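Local coordinates for phenazine-1-carboxylate N-methyltransferase (Pseudomonas aeruginosa, PDB 2IP2), which methylates phenazine-1-carboxylate with S-adenosyl-L-methionine to give 5-methylphenazine-1-carboxylate, a step in the biosynthesis of the virulence pigment pyocyanin, at residues Arg23-Ala28 against Phe68-Gly73; Thr46-Val51 against Glu56-Leu61; Asn154-Glu159 against Met324-Ile329. One frame throughout, in Å; residues are numbered along the deposited sequence. Where two conformers were deposited one is given.

Contact 1 (Arg23-Ala28 against Phe68-Gly73)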
loop_
_atom_site.group_PDB
_atom_site.type_symbol
_atom_site.label_atom_id
_atom_site.label_comp_id
_atom_site.label_asym_id
_atom_site.label_seq_id
_atom_site.Cartn_x
_atom_site.Cartn_y
_atom_site.Cartn_z
ATOM N N ARG A 23 3.582 3.033 -4.637
ATOM C CA ARG A 23 4.808 3.686 -5.178
ATOM C C ARG A 23 4.826 3.531 -6.692
ATOM O O ARG A 23 5.167 4.480 -7.370
ATOM C CB ARG A 23 6.103 3.148 -4.543
ATOM C CG ARG A 23 6.214 3.303 -3.001
ATOM C CD ARG A 23 5.900 4.774 -2.600
ATOM N NE ARG A 23 7.056 5.672 -2.908
ATOM C CZ ARG A 23 6.983 6.992 -2.921
ATOM N NH1 ARG A 23 5.839 7.583 -2.673
ATOM N NH2 ARG A 23 8.051 7.731 -3.148
ATOM N N CYS A 24 4.473 2.351 -7.218
ATOM C CA CYS A 24 4.403 2.149 -8.680
ATOM C C CYS A 24 3.401 3.091 -9.367
ATOM O O CYS A 24 3.710 3.666 -10.412
ATOM C CB CYS A 24 4.094 0.697 -8.988
ATOM S SG CYS A 24 5.491 -0.379 -8.684
ATOM N N VAL A 25 2.229 3.338 -8.771
ATOM C CA VAL A 25 1.272 4.288 -9.401
ATOM C C VAL A 25 1.823 5.706 -9.292
ATOM O O VAL A 25 1.703 6.517 -10.235
ATOM C CB VAL A 25 -0.164 4.117 -8.699
ATOM C CG1 VAL A 25 -1.110 5.284 -9.092
ATOM C CG2 VAL A 25 -0.719 2.790 -9.094
ATOM N N TYR A 26 2.475 5.999 -8.163
ATOM C CA TYR A 26 3.073 7.346 -8.003
ATOM C C TYR A 26 4.114 7.587 -9.129
ATOM O O TYR A 26 4.119 8.625 -9.800
ATOM C CB TYR A 26 3.662 7.492 -6.566
ATOM C CG TYR A 26 4.543 8.739 -6.440
ATOM C CD1 TYR A 26 3.981 10.039 -6.479
ATOM C CD2 TYR A 26 5.941 8.611 -6.450
ATOM C CE1 TYR A 26 4.834 11.185 -6.389
ATOM C CE2 TYR A 26 6.768 9.720 -6.387
ATOM C CZ TYR A 26 6.214 10.994 -6.368
ATOM O OH TYR A 26 7.102 12.046 -6.322
ATOM N N VAL A 27 4.951 6.588 -9.355
ATOM C CA VAL A 27 5.913 6.672 -10.393
ATOM C C VAL A 27 5.304 6.856 -11.767
ATOM O O VAL A 27 5.735 7.729 -12.531
ATOM C CB VAL A 27 6.862 5.447 -10.355
ATOM C CG1 VAL A 27 7.742 5.433 -11.634
ATOM C CG2 VAL A 27 7.766 5.438 -9.067
ATOM N N ALA A 28 4.332 6.038 -12.127
ATOM C CA ALA A 28 3.666 6.198 -13.441
ATOM C C ALA A 28 3.117 7.636 -13.586
ATOM O O ALA A 28 3.159 8.223 -14.687
ATOM C CB ALA A 28 2.487 5.176 -13.570
ATOM N N PHE A 68 -2.466 -5.270 -12.671
ATOM C CA PHE A 68 -3.404 -4.718 -11.726
ATOM C C PHE A 68 -4.442 -3.813 -12.424
ATOM O O PHE A 68 -5.110 -2.974 -11.798
ATOM C CB PHE A 68 -2.629 -3.996 -10.575
ATOM C CG PHE A 68 -2.060 -4.941 -9.514
ATOM C CD1 PHE A 68 -2.925 -5.592 -8.601
ATOM C CD2 PHE A 68 -0.677 -5.114 -9.365
ATOM C CE1 PHE A 68 -2.426 -6.436 -7.614
ATOM C CE2 PHE A 68 -0.165 -5.946 -8.365
ATOM C CZ PHE A 68 -1.036 -6.629 -7.491
ATOM N N GLU A 69 -4.604 -3.976 -13.740
ATOM C CA GLU A 69 -5.693 -3.280 -14.467
ATOM C C GLU A 69 -5.631 -1.774 -14.406
ATOM O O GLU A 69 -6.640 -1.084 -14.543
ATOM C CB GLU A 69 -7.085 -3.801 -14.022
ATOM C CG GLU A 69 -7.222 -5.282 -14.390
ATOM C CD GLU A 69 -8.580 -5.870 -13.999
ATOM O OE1 GLU A 69 -9.511 -5.070 -13.688
ATOM O OE2 GLU A 69 -8.667 -7.116 -13.990
ATOM N N ILE A 70 -4.427 -1.257 -14.237
ATOM C CA ILE A 70 -4.215 0.178 -14.285
ATOM C C ILE A 70 -4.000 0.651 -15.700
ATOM O O ILE A 70 -4.718 1.553 -16.149
ATOM C CB ILE A 70 -3.141 0.624 -13.280
ATOM C CG1 ILE A 70 -3.794 0.504 -11.880
ATOM C CG2 ILE A 70 -2.682 2.079 -13.575
ATOM C CD1 ILE A 70 -2.902 0.592 -10.705
ATOM N N PHE A 71 -3.048 0.090 -16.424
ATOM C CA PHE A 71 -3.073 0.274 -17.901
ATOM C C PHE A 71 -3.544 -1.048 -18.578
ATOM O O PHE A 71 -3.775 -2.043 -17.888
ATOM C CB PHE A 71 -1.669 0.627 -18.432
ATOM C CG PHE A 71 -1.166 1.979 -17.967
ATOM C CD1 PHE A 71 -1.616 3.143 -18.571
ATOM C CD2 PHE A 71 -0.259 2.102 -16.894
ATOM C CE1 PHE A 71 -1.203 4.385 -18.172
ATOM C CE2 PHE A 71 0.189 3.423 -16.470
ATOM C CZ PHE A 71 -0.321 4.560 -17.107
ATOM N N GLN A 72 -3.625 -1.063 -19.915
ATOM C CA GLN A 72 -3.911 -2.305 -20.648
ATOM C C GLN A 72 -3.070 -2.416 -21.907
ATOM O O GLN A 72 -2.378 -1.465 -22.280
ATOM C CB GLN A 72 -5.413 -2.439 -21.012
ATOM C CG GLN A 72 -5.953 -1.418 -22.062
ATOM C CD GLN A 72 -7.476 -1.524 -22.290
ATOM O OE1 GLN A 72 -8.194 -0.536 -22.202
ATOM N NE2 GLN A 72 -7.950 -2.716 -22.608
ATOM N N GLY A 73 -3.153 -3.580 -22.545
ATOM C CA GLY A 73 -2.432 -3.858 -23.788
ATOM C C GLY A 73 -1.027 -4.320 -23.510
ATOM O O GLY A 73 -0.729 -4.748 -22.409
#

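Contact 2 (Thr46-Val51 against Glu56-Leu61)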
loop_
_atom_site.group_PDB
_atom_site.type_symbol
_atom_site.label_atom_id
_atom_site.label_comp_id
_atom_site.label_asym_id
_atom_site.label_seq_id
_atom_site.Cartn_x
_atom_site.Cartn_y
_atom_site.Cartn_z
ATOM N N THR A 46 9.662 3.498 -26.884
ATOM C CA THR A 46 9.326 4.919 -27.029
ATOM C C THR A 46 8.973 5.578 -25.695
ATOM O O THR A 46 9.356 6.698 -25.454
ATOM C CB THR A 46 8.211 5.162 -28.046
ATOM O OG1 THR A 46 7.031 4.456 -27.650
ATOM C CG2 THR A 46 8.683 4.650 -29.466
ATOM N N LEU A 47 8.316 4.832 -24.809
ATOM C CA LEU A 47 8.103 5.346 -23.423
ATOM C C LEU A 47 9.433 5.628 -22.685
ATOM O O LEU A 47 9.628 6.701 -22.149
ATOM C CB LEU A 47 7.244 4.345 -22.666
ATOM C CG LEU A 47 5.742 4.449 -23.016
ATOM C CD1 LEU A 47 4.971 3.260 -22.388
ATOM C CD2 LEU A 47 5.185 5.808 -22.564
ATOM N N ALA A 48 10.375 4.678 -22.749
ATOM C CA ALA A 48 11.689 4.823 -22.155
ATOM C C ALA A 48 12.484 6.014 -22.637
ATOM O O ALA A 48 13.091 6.744 -21.819
ATOM C CB ALA A 48 12.512 3.493 -22.246
ATOM N N ALA A 49 12.468 6.233 -23.963
ATOM C CA ALA A 49 13.170 7.357 -24.572
ATOM C C ALA A 49 12.507 8.630 -24.115
ATOM O O ALA A 49 13.174 9.659 -23.842
ATOM C CB ALA A 49 13.139 7.265 -26.127
ATOM N N ALA A 50 11.198 8.562 -23.993
ATOM C CA ALA A 50 10.441 9.756 -23.628
ATOM C C ALA A 50 10.704 10.228 -22.173
ATOM O O ALA A 50 10.671 11.416 -21.918
ATOM C CB ALA A 50 8.977 9.536 -23.866
ATOM N N VAL A 51 10.995 9.298 -21.264
ATOM C CA VAL A 51 11.133 9.660 -19.832
ATOM C C VAL A 51 12.570 9.573 -19.300
ATOM O O VAL A 51 12.845 10.044 -18.182
ATOM C CB VAL A 51 10.182 8.789 -18.950
ATOM C CG1 VAL A 51 8.732 8.964 -19.367
ATOM C CG2 VAL A 51 10.573 7.321 -19.013
ATOM N N GLU A 56 13.699 -2.167 -20.697
ATOM C CA GLU A 56 13.499 -3.293 -19.775
ATOM C C GLU A 56 12.794 -2.848 -18.492
ATOM O O GLU A 56 11.866 -3.524 -18.033
ATOM C CB GLU A 56 14.816 -3.980 -19.465
ATOM C CG GLU A 56 14.544 -5.363 -18.861
ATOM C CD GLU A 56 15.677 -5.881 -17.947
ATOM O OE1 GLU A 56 15.435 -6.856 -17.189
ATOM O OE2 GLU A 56 16.786 -5.295 -17.965
ATOM N N ARG A 57 13.184 -1.691 -17.959
ATOM C CA ARG A 57 12.557 -1.206 -16.714
ATOM C C ARG A 57 11.161 -0.752 -16.971
ATOM O O ARG A 57 10.268 -1.010 -16.177
ATOM C CB ARG A 57 13.388 -0.093 -16.054
ATOM C CG ARG A 57 14.737 -0.655 -15.624
ATOM C CD ARG A 57 15.513 0.359 -14.730
ATOM N NE ARG A 57 16.041 1.551 -15.407
ATOM C CZ ARG A 57 17.144 1.570 -16.160
ATOM N NH1 ARG A 57 17.859 0.459 -16.310
ATOM N NH2 ARG A 57 17.555 2.709 -16.719
ATOM N N ILE A 58 10.945 -0.057 -18.095
ATOM C CA ILE A 58 9.583 0.290 -18.452
ATOM C C ILE A 58 8.708 -0.922 -18.622
ATOM O O ILE A 58 7.547 -0.948 -18.145
ATOM C CB ILE A 58 9.470 1.240 -19.707
ATOM C CG1 ILE A 58 10.183 2.562 -19.388
ATOM C CG2 ILE A 58 7.951 1.423 -20.125
ATOM C CD1 ILE A 58 9.559 3.505 -18.290
ATOM N N HIS A 59 9.257 -1.925 -19.272
ATOM C CA HIS A 59 8.543 -3.165 -19.467
ATOM C C HIS A 59 8.074 -3.750 -18.145
ATOM O O HIS A 59 6.895 -4.213 -18.018
ATOM C CB HIS A 59 9.393 -4.214 -20.195
ATOM C CG HIS A 59 8.627 -5.477 -20.475
ATOM N ND1 HIS A 59 7.644 -5.541 -21.445
ATOM C CD2 HIS A 59 8.652 -6.697 -19.884
ATOM C CE1 HIS A 59 7.114 -6.757 -21.452
ATOM N NE2 HIS A 59 7.702 -7.475 -20.510
ATOM N N ARG A 60 8.974 -3.774 -17.156
ATOM C CA ARG A 60 8.628 -4.410 -15.882
ATOM C C ARG A 60 7.614 -3.593 -15.082
ATOM O O ARG A 60 6.698 -4.136 -14.401
ATOM C CB ARG A 60 9.889 -4.647 -15.087
ATOM C CG ARG A 60 10.784 -5.737 -15.773
ATOM C CD ARG A 60 12.190 -5.664 -15.282
ATOM N NE ARG A 60 12.286 -6.279 -13.946
ATOM C CZ ARG A 60 13.406 -6.455 -13.264
ATOM N NH1 ARG A 60 14.573 -5.957 -13.695
ATOM N NH2 ARG A 60 13.359 -7.094 -12.090
ATOM N N LEU A 61 7.790 -2.279 -15.127
ATOM C CA LEU A 61 6.792 -1.409 -14.503
ATOM C C LEU A 61 5.425 -1.602 -15.155
ATOM O O LEU A 61 4.406 -1.726 -14.476
ATOM C CB LEU A 61 7.258 0.077 -14.540
ATOM C CG LEU A 61 6.250 1.145 -13.991
ATOM C CD1 LEU A 61 5.994 0.917 -12.515
ATOM C CD2 LEU A 61 6.941 2.511 -14.214
#

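Contact 3 (Asn154-Glu159 against Met324-Ile329)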
loop_
_atom_site.group_PDB
_atom_site.type_symbol
_atom_site.label_atom_id
_atom_site.label_comp_id
_atom_site.label_asym_id
_atom_site.label_seq_id
_atom_site.Cartn_x
_atom_site.Cartn_y
_atom_site.Cartn_z
ATOM N N ASN A 154 -13.878 16.855 -5.838
ATOM C CA ASN A 154 -14.921 17.451 -6.676
ATOM C C ASN A 154 -15.863 16.384 -7.229
ATOM O O ASN A 154 -16.984 16.692 -7.646
ATOM C CB ASN A 154 -14.309 18.297 -7.815
ATOM C CG ASN A 154 -13.734 19.638 -7.305
ATOM O OD1 ASN A 154 -13.796 19.946 -6.106
ATOM N ND2 ASN A 154 -13.163 20.422 -8.214
ATOM N N LEU A 155 -15.406 15.122 -7.189
ATOM C CA LEU A 155 -16.273 13.985 -7.509
ATOM C C LEU A 155 -17.546 14.030 -6.655
ATOM O O LEU A 155 -18.653 13.814 -7.163
ATOM C CB LEU A 155 -15.542 12.642 -7.324
ATOM C CG LEU A 155 -14.947 11.945 -8.553
ATOM C CD1 LEU A 155 -13.697 12.640 -9.086
ATOM C CD2 LEU A 155 -14.648 10.473 -8.276
ATOM N N ALA A 156 -17.390 14.308 -5.369
ATOM C CA ALA A 156 -18.534 14.310 -4.466
ATOM C C ALA A 156 -19.359 15.573 -4.720
ATOM O O ALA A 156 -20.596 15.502 -4.817
ATOM C CB ALA A 156 -18.090 14.238 -3.025
ATOM N N PHE A 157 -18.668 16.709 -4.847
ATOM C CA PHE A 157 -19.337 18.006 -5.046
ATOM C C PHE A 157 -20.215 18.017 -6.293
ATOM O O PHE A 157 -21.227 18.685 -6.286
ATOM C CB PHE A 157 -18.331 19.163 -5.158
ATOM C CG PHE A 157 -17.636 19.532 -3.844
ATOM C CD1 PHE A 157 -18.068 19.030 -2.608
ATOM C CD2 PHE A 157 -16.530 20.390 -3.867
ATOM C CE1 PHE A 157 -17.400 19.397 -1.399
ATOM C CE2 PHE A 157 -15.872 20.757 -2.681
ATOM C CZ PHE A 157 -16.305 20.251 -1.446
ATOM N N HIS A 158 -19.801 17.335 -7.370
ATOM C CA HIS A 158 -20.563 17.349 -8.609
ATOM C C HIS A 158 -21.855 16.570 -8.470
ATOM O O HIS A 158 -22.821 16.839 -9.211
ATOM C CB HIS A 158 -19.752 16.826 -9.809
ATOM C CG HIS A 158 -18.641 17.744 -10.233
ATOM N ND1 HIS A 158 -18.825 19.094 -10.445
ATOM C CD2 HIS A 158 -17.335 17.501 -10.492
ATOM C CE1 HIS A 158 -17.684 19.646 -10.816
ATOM N NE2 HIS A 158 -16.758 18.703 -10.840
ATOM N N GLU A 159 -21.879 15.604 -7.544
ATOM C CA GLU A 159 -23.135 14.884 -7.215
ATOM C C GLU A 159 -24.131 15.741 -6.482
ATOM O O GLU A 159 -25.323 15.504 -6.607
ATOM C CB GLU A 159 -22.920 13.635 -6.367
ATOM C CG GLU A 159 -22.660 12.357 -7.180
ATOM C CD GLU A 159 -23.772 12.023 -8.164
ATOM O OE1 GLU A 159 -24.917 11.635 -7.765
ATOM O OE2 GLU A 159 -23.482 12.164 -9.366
ATOM N N MET A 324 -16.072 8.758 -2.580
ATOM C CA MET A 324 -14.889 8.875 -1.747
ATOM C C MET A 324 -15.237 8.996 -0.283
ATOM O O MET A 324 -14.765 9.912 0.410
ATOM C CB MET A 324 -14.036 10.046 -2.206
ATOM C CG MET A 324 -14.064 10.170 -3.721
ATOM S SD MET A 324 -12.508 10.756 -4.353
ATOM C CE MET A 324 -11.404 10.328 -2.966
ATOM N N GLU A 325 -16.095 8.071 0.168
ATOM C CA GLU A 325 -16.441 7.926 1.570
ATOM C C GLU A 325 -16.993 9.218 2.213
ATOM O O GLU A 325 -16.824 9.429 3.410
ATOM C CB GLU A 325 -15.261 7.331 2.392
ATOM C CG GLU A 325 -14.832 5.895 2.010
ATOM C CD GLU A 325 -15.920 4.837 2.228
ATOM O OE1 GLU A 325 -16.734 5.001 3.160
ATOM O OE2 GLU A 325 -15.948 3.841 1.478
ATOM N N THR A 326 -17.701 10.050 1.445
ATOM C CA THR A 326 -18.251 11.284 2.059
ATOM C C THR A 326 -19.760 11.153 2.204
ATOM O O THR A 326 -20.387 10.378 1.491
ATOM C CB THR A 326 -17.877 12.606 1.306
ATOM O OG1 THR A 326 -18.873 13.633 1.531
ATOM C CG2 THR A 326 -17.766 12.390 -0.142
ATOM N N ARG A 327 -20.325 11.868 3.161
ATOM C CA ARG A 327 -21.756 11.714 3.439
ATOM C C ARG A 327 -22.415 13.025 3.160
ATOM O O ARG A 327 -21.808 14.080 3.396
ATOM C CB ARG A 327 -21.976 11.429 4.896
ATOM C CG ARG A 327 -22.958 10.343 5.127
ATOM C CD ARG A 327 -22.194 9.193 5.766
ATOM N NE ARG A 327 -22.549 7.906 5.196
ATOM C CZ ARG A 327 -22.071 6.742 5.638
ATOM N NH1 ARG A 327 -21.227 6.687 6.666
ATOM N NH2 ARG A 327 -22.453 5.635 5.052
ATOM N N MET A 328 -23.676 12.972 2.738
ATOM C CA MET A 328 -24.456 14.214 2.619
ATOM C C MET A 328 -25.618 14.023 3.577
ATOM O O MET A 328 -26.374 13.075 3.416
ATOM C CB MET A 328 -24.982 14.432 1.203
ATOM C CG MET A 328 -25.881 15.732 1.091
ATOM S SD MET A 328 -26.512 16.009 -0.586
ATOM C CE MET A 328 -27.835 14.790 -0.619
ATOM N N ILE A 329 -25.722 14.888 4.570
ATOM C CA ILE A 329 -26.833 14.812 5.557
ATOM C C ILE A 329 -27.704 16.074 5.364
ATOM O O ILE A 329 -27.235 17.189 5.623
ATOM C CB ILE A 329 -26.286 14.703 6.981
ATOM C CG1 ILE A 329 -25.463 13.390 7.156
ATOM C CG2 ILE A 329 -27.415 14.747 8.026
ATOM C CD1 ILE A 329 -24.507 13.417 8.383
#

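Contact 1 (Arg23-Ala28 against Phe68-Gly73)
Val25 and Ile70 carry the contact between the end of helix 6-30 and the Schellman motif that closes helix 55-67, in the N-terminal dimerisation domain, whose helices and short antiparallel pair of strands (71-72 with 78-81) are consistent with a winged-helix fold. The motif is identified by the positive phi of Glu69 (61°) and by the backbone bonds from Ile70 N to Leu65 O and from Glu69 N to Val66 O. It turns the chain off the helix and leaves Ile70 with its side chain starting toward helix 6-30. Two methyl groups meet there: Val25 CG2 and Ile70 CD1 lie 3.5 Å apart, closer than usual van der Waals contact, with the two side chains crossing at about a right angle. Val25 offers this branch because chi1 of 167° sets CG1 anti to the backbone N, leaving CG2 beside that N and turned to the isoleucine. Ile70 also packs on Thr84 and Ser85 of helix 83-86, while Val25 reaches Val15 of the second subunit, so the pair lies between helix 83-86 and that subunit. Three residues after Val25, Ala28 directs its methyl at the other segment. No hydrogen bond spans the segments. Phe71, surrounded also by Leu33, Ala34 and Ile37, presents its rim rather than a face: Ala28 CB sits near the ring plane, 4.1 Å from CE2.

Contact 2 (Thr46-Val51 against Glu56-Leu61)
Ile58 gathers the whole cross-segment contact, meeting Leu47, Ala48 and Val51 of the preceding helix, and its neighbours in sequence face other partners. Glu56, at the head of the segment, starts away from residues 46-51; its OE1 makes a long salt bridge of 3.7 Å to NH1 of Arg60, one turn further on. Arg57 extends instead to the second subunit, where NE and NH2 bind the carbonyl oxygens of Leu117 and Leu118 of that subunit. Ile58 then turns inward, and its chi1 of -62° sets CG2 anti to the backbone N and CG1 beside it, sending the branches to different residues. CG1 lies 3.8 Å from Ala48 CB, where the small alanine side chain lets the backbones approach, the CA atoms of Ala48 and Ile58 being 6.2 Å apart. CG2 goes to Leu47, 3.9 Å from its CB and 4.2 Å from its CD1, the two side chains crossing at about a right angle. CD1, at the end of the CG1 branch, packs 4.0 Å from Val51 CG2. The geometry is that of a helix-turn-helix: helices 44-51 and 55-67, joined by a short turn, run at 111° to one another with segment axes 9.1 Å apart, in keeping with the winged-helix character of this dimerisation domain. His59 follows, its ND1 hydrogen-bonded to Asp44 OD2 at the start of helix 44-51, a polar tie beside the apolar one. Arg60 faces the second subunit, with a salt bridge from NE to Asp288 OD2 and a hydrogen bond from NH2 to Gly297 O, both of that subunit.

Contact 3 (Asn154-Glu159 against Met324-Ile329)
No ring or other flat group takes part where Leu155 and Ala156 meet Met324 and Thr326, so the contact has neither a stacked face nor an engaged edge; the ring of Phe157 is directed elsewhere, onto Leu181 and Ala184 of helix 180-188 and onto Arg241. What crosses is aliphatic carbon and one sulfur. Ala156 points its methyl at Thr326, and CB comes 3.4 Å from CG2. That spacing is tighter than usual, but Thr326 was deposited in two conformers, so the shortness is doubtful evidence of strain. Beside this pair, Leu155 CD2 approaches Met324 SD at 4.5 Å, a looser contact in which the sulfur acts as an apolar surface. Leu155 and Met324 both touch Phe95, and they extend the packing to Ala9 and Ile13 of the second subunit respectively. Met324 has positive phi (56°), as does Glu325 after it, and the two lie in the turn linking antiparallel strands 314-322 and 326-333. These strands close one side of the mixed sheet with order 3-2-1-4-5-7-6, the arrangement of class I, Rossmann-like methyltransferases. The contact thus seats helix 154-163 against the turn that leads into strand 326-333. Thr326 lies about 5 Å, side chain to side chain, from Arg241, predicted to bind S-adenosyl-L-methionine. With no hydrogen bond or salt bridge between the two segments, what joins helix and strand here is shape and dispersion, while directional bonds to other parts of the domain fix each segment separately.

How the contacts relate
From the N terminus, helix 6-30 supplies the first half of contact 1, which closes only at residues 68-73 after a largely helical excursion. Contact 2 opens and closes within that excursion, joining consecutive helices across a three-residue turn. The two touch: Leu61 CD1 packs 4.0 Å from Cys24 CB, and Leu61 CD2 4.0 Å from Val27 CG1, so both belong to one dimerisation-domain core. Contact 3 comes later, in series, and closes a much longer loop, bringing helix 154-163 to the strand of the methyltransferase sheet that comes last in sequence; its centre lies about 26 Å from that of contact 1 and 37 Å from that of contact 2. All three also reach the second subunit.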